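Local coordinates for major allergen Alt a 1 (Alternaria alternata, PDB 3V0R), which is a secreted, disulfide-linked dimeric fungal allergen that may bind and inhibit the beta-glucanase activity of thaumatin-like proteins of the host plant, at residues L82-K87 with A122-V127. Numbering follows the deposited sequence.
Sequences LLLKQK and AYITLV. With 8AC (8-aminooctanoic acid), chain L.
Leu84 and Ile124 meet by their outermost methyl groups, Leu84 CD1 lying 4.0 Å from Ile124 CD1, and the two side chains run roughly perpendicular to each other. In Ile124, CG1 sits flanked by both backbone arms (chi1 54°), which brings this branch as well as its terminal methyl up to the leucine. Two residues on in each segment the apolar contact gives way to a methyl against an amide oxygen: Leu126 CD1 stands 4.0 Å from Gln86 OE1, and the carboxyl group of bound 8-aminooctanoic acid lies beside them. Gln86 reaches the acid with an extended chain, CG anti to the backbone N. Its NE2 donates a hydrogen bond to OAC of the ligand (3.0 Å, N-H...O angle 150°). Gln86 OE1 approaches OAB of the ligand to 2.6 Å. The methyl Leu126 CD1 lies 3.5 Å from that same OAB.

Strand 93-106 runs between the two strands in the curved antiparallel sheet of this beta-barrel and is antiparallel to both, so the side chains meet over strand 93-106 on the inner, concave side of the sheet rather than as direct neighbours. Backbone hydrogen bonds to Ala96 and Tyr94 hold Leu84 and Gln86 in place; Phe73 packs on Leu84, and Trp16 on both Ile124 and Leu126. Asp13, Tyr14, Trp16 and Tyr94 complete the pocket for the acid. With two oxygens as close as Gln86 OE1 and ligand OAB, the ligand carboxyl group is probably protonated, and the methyl Leu126 CD1 beside OAB may also favour the neutral form; the amide could then serve the acid as donor and acceptor at once.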
# COMPACT_ATOMS: atom_id res chain seq x y z
N LEU A 82 17.70 14.28 8.80
CA LEU A 82 17.24 13.55 7.64
C LEU A 82 18.22 13.67 6.48
O LEU A 82 18.71 14.75 6.21
CB LEU A 82 15.92 14.15 7.16
CG LEU A 82 15.34 13.62 5.86
CD1 LEU A 82 14.84 12.20 5.97
CD2 LEU A 82 14.18 14.47 5.33
N LEU A 83 18.43 12.57 5.77
CA LEU A 83 19.18 12.54 4.52
C LEU A 83 18.32 11.84 3.47
O LEU A 83 17.74 10.82 3.71
CB LEU A 83 20.45 11.72 4.75
CG LEU A 83 21.30 11.37 3.56
CD1 LEU A 83 21.83 12.59 2.88
CD2 LEU A 83 22.51 10.45 3.93
N LEU A 84 18.17 12.49 2.32
CA LEU A 84 17.47 11.92 1.15
C LEU A 84 18.44 11.66 0.04
O LEU A 84 19.41 12.39 -0.11
CB LEU A 84 16.41 12.90 0.66
CG LEU A 84 15.28 13.29 1.60
CD1 LEU A 84 14.45 14.46 1.03
CD2 LEU A 84 14.38 12.05 1.81
N LYS A 85 18.17 10.66 -0.80
CA LYS A 85 18.95 10.38 -1.94
C LYS A 85 18.07 10.03 -3.12
O LYS A 85 17.12 9.25 -2.98
CB LYS A 85 19.86 9.22 -1.64
CG LYS A 85 20.67 8.77 -2.81
CD LYS A 85 21.60 7.61 -2.48
CE LYS A 85 20.84 6.32 -2.25
NZ LYS A 85 21.77 5.14 -2.09
N GLN A 86 18.38 10.59 -4.27
CA GLN A 86 17.65 10.34 -5.51
C GLN A 86 18.70 10.04 -6.62
O GLN A 86 19.48 10.93 -7.02
CB GLN A 86 16.88 11.65 -5.90
CG GLN A 86 15.90 11.49 -7.08
CD GLN A 86 15.35 12.77 -7.63
OE1 GLN A 86 15.69 13.89 -7.21
NE2 GLN A 86 14.51 12.64 -8.65
N LYS A 87 18.70 8.83 -7.12
CA LYS A 87 19.58 8.50 -8.21
C LYS A 87 18.85 8.68 -9.56
O LYS A 87 18.04 7.81 -9.99
CB LYS A 87 20.05 7.06 -8.07
CG LYS A 87 21.03 6.65 -9.15
CD LYS A 87 21.68 5.30 -8.87
CE LYS A 87 22.75 5.00 -9.91
NZ LYS A 87 23.46 3.73 -9.56
N ALA A 122 10.41 21.91 7.33
CA ALA A 122 11.81 22.08 6.95
C ALA A 122 11.87 22.08 5.43
O ALA A 122 11.02 21.51 4.79
CB ALA A 122 12.69 20.92 7.50
N TYR A 123 12.89 22.71 4.87
CA TYR A 123 13.08 22.77 3.45
C TYR A 123 14.39 22.12 3.09
O TYR A 123 15.42 22.36 3.76
CB TYR A 123 13.01 24.20 3.03
CG TYR A 123 11.62 24.73 3.10
CD1 TYR A 123 11.10 25.23 4.29
CD2 TYR A 123 10.76 24.66 1.99
CE1 TYR A 123 9.74 25.62 4.36
CE2 TYR A 123 9.46 25.11 2.03
CZ TYR A 123 8.96 25.59 3.21
OH TYR A 123 7.68 25.99 3.22
N ILE A 124 14.41 21.27 2.09
CA ILE A 124 15.67 20.59 1.74
C ILE A 124 16.07 21.10 0.34
O ILE A 124 15.18 21.37 -0.52
CB ILE A 124 15.52 19.03 1.73
CG1 ILE A 124 14.40 18.46 0.86
CG2 ILE A 124 15.38 18.47 3.14
CD1 ILE A 124 14.82 18.10 -0.59
N THR A 125 17.36 21.12 0.06
CA THR A 125 17.90 21.42 -1.27
C THR A 125 18.63 20.19 -1.80
O THR A 125 19.58 19.64 -1.19
CB THR A 125 18.82 22.69 -1.28
OG1 THR A 125 18.12 23.83 -0.80
CG2 THR A 125 19.38 23.00 -2.76
N LEU A 126 18.21 19.71 -2.96
CA LEU A 126 18.86 18.60 -3.62
C LEU A 126 20.08 19.06 -4.40
O LEU A 126 19.98 19.91 -5.28
CB LEU A 126 17.85 17.85 -4.51
CG LEU A 126 16.68 17.17 -3.82
CD1 LEU A 126 15.54 17.05 -4.82
CD2 LEU A 126 17.13 15.79 -3.35
N VAL A 127 21.24 18.45 -4.15
CA VAL A 127 22.52 18.82 -4.73
C VAL A 127 23.26 17.57 -5.22
O VAL A 127 23.20 16.50 -4.59
CB VAL A 127 23.39 19.62 -3.73
CG1 VAL A 127 24.68 20.11 -4.40
CG2 VAL A 127 22.60 20.82 -3.13
NAA 8AC L . 14.18 22.62 -16.15
OAB 8AC L . 15.07 16.25 -8.23
OAC 8AC L . 13.27 15.37 -8.99
CAD 8AC L . 13.71 21.46 -15.39
CAE 8AC L . 13.92 21.73 -13.91
CAF 8AC L . 12.96 20.94 -13.04
CAG 8AC L . 13.74 19.75 -12.46
CAH 8AC L . 13.26 19.40 -11.10
CAI 8AC L . 13.84 18.01 -10.70
CAJ 8AC L . 13.65 17.78 -9.22
CAK 8AC L . 14.02 16.33 -8.81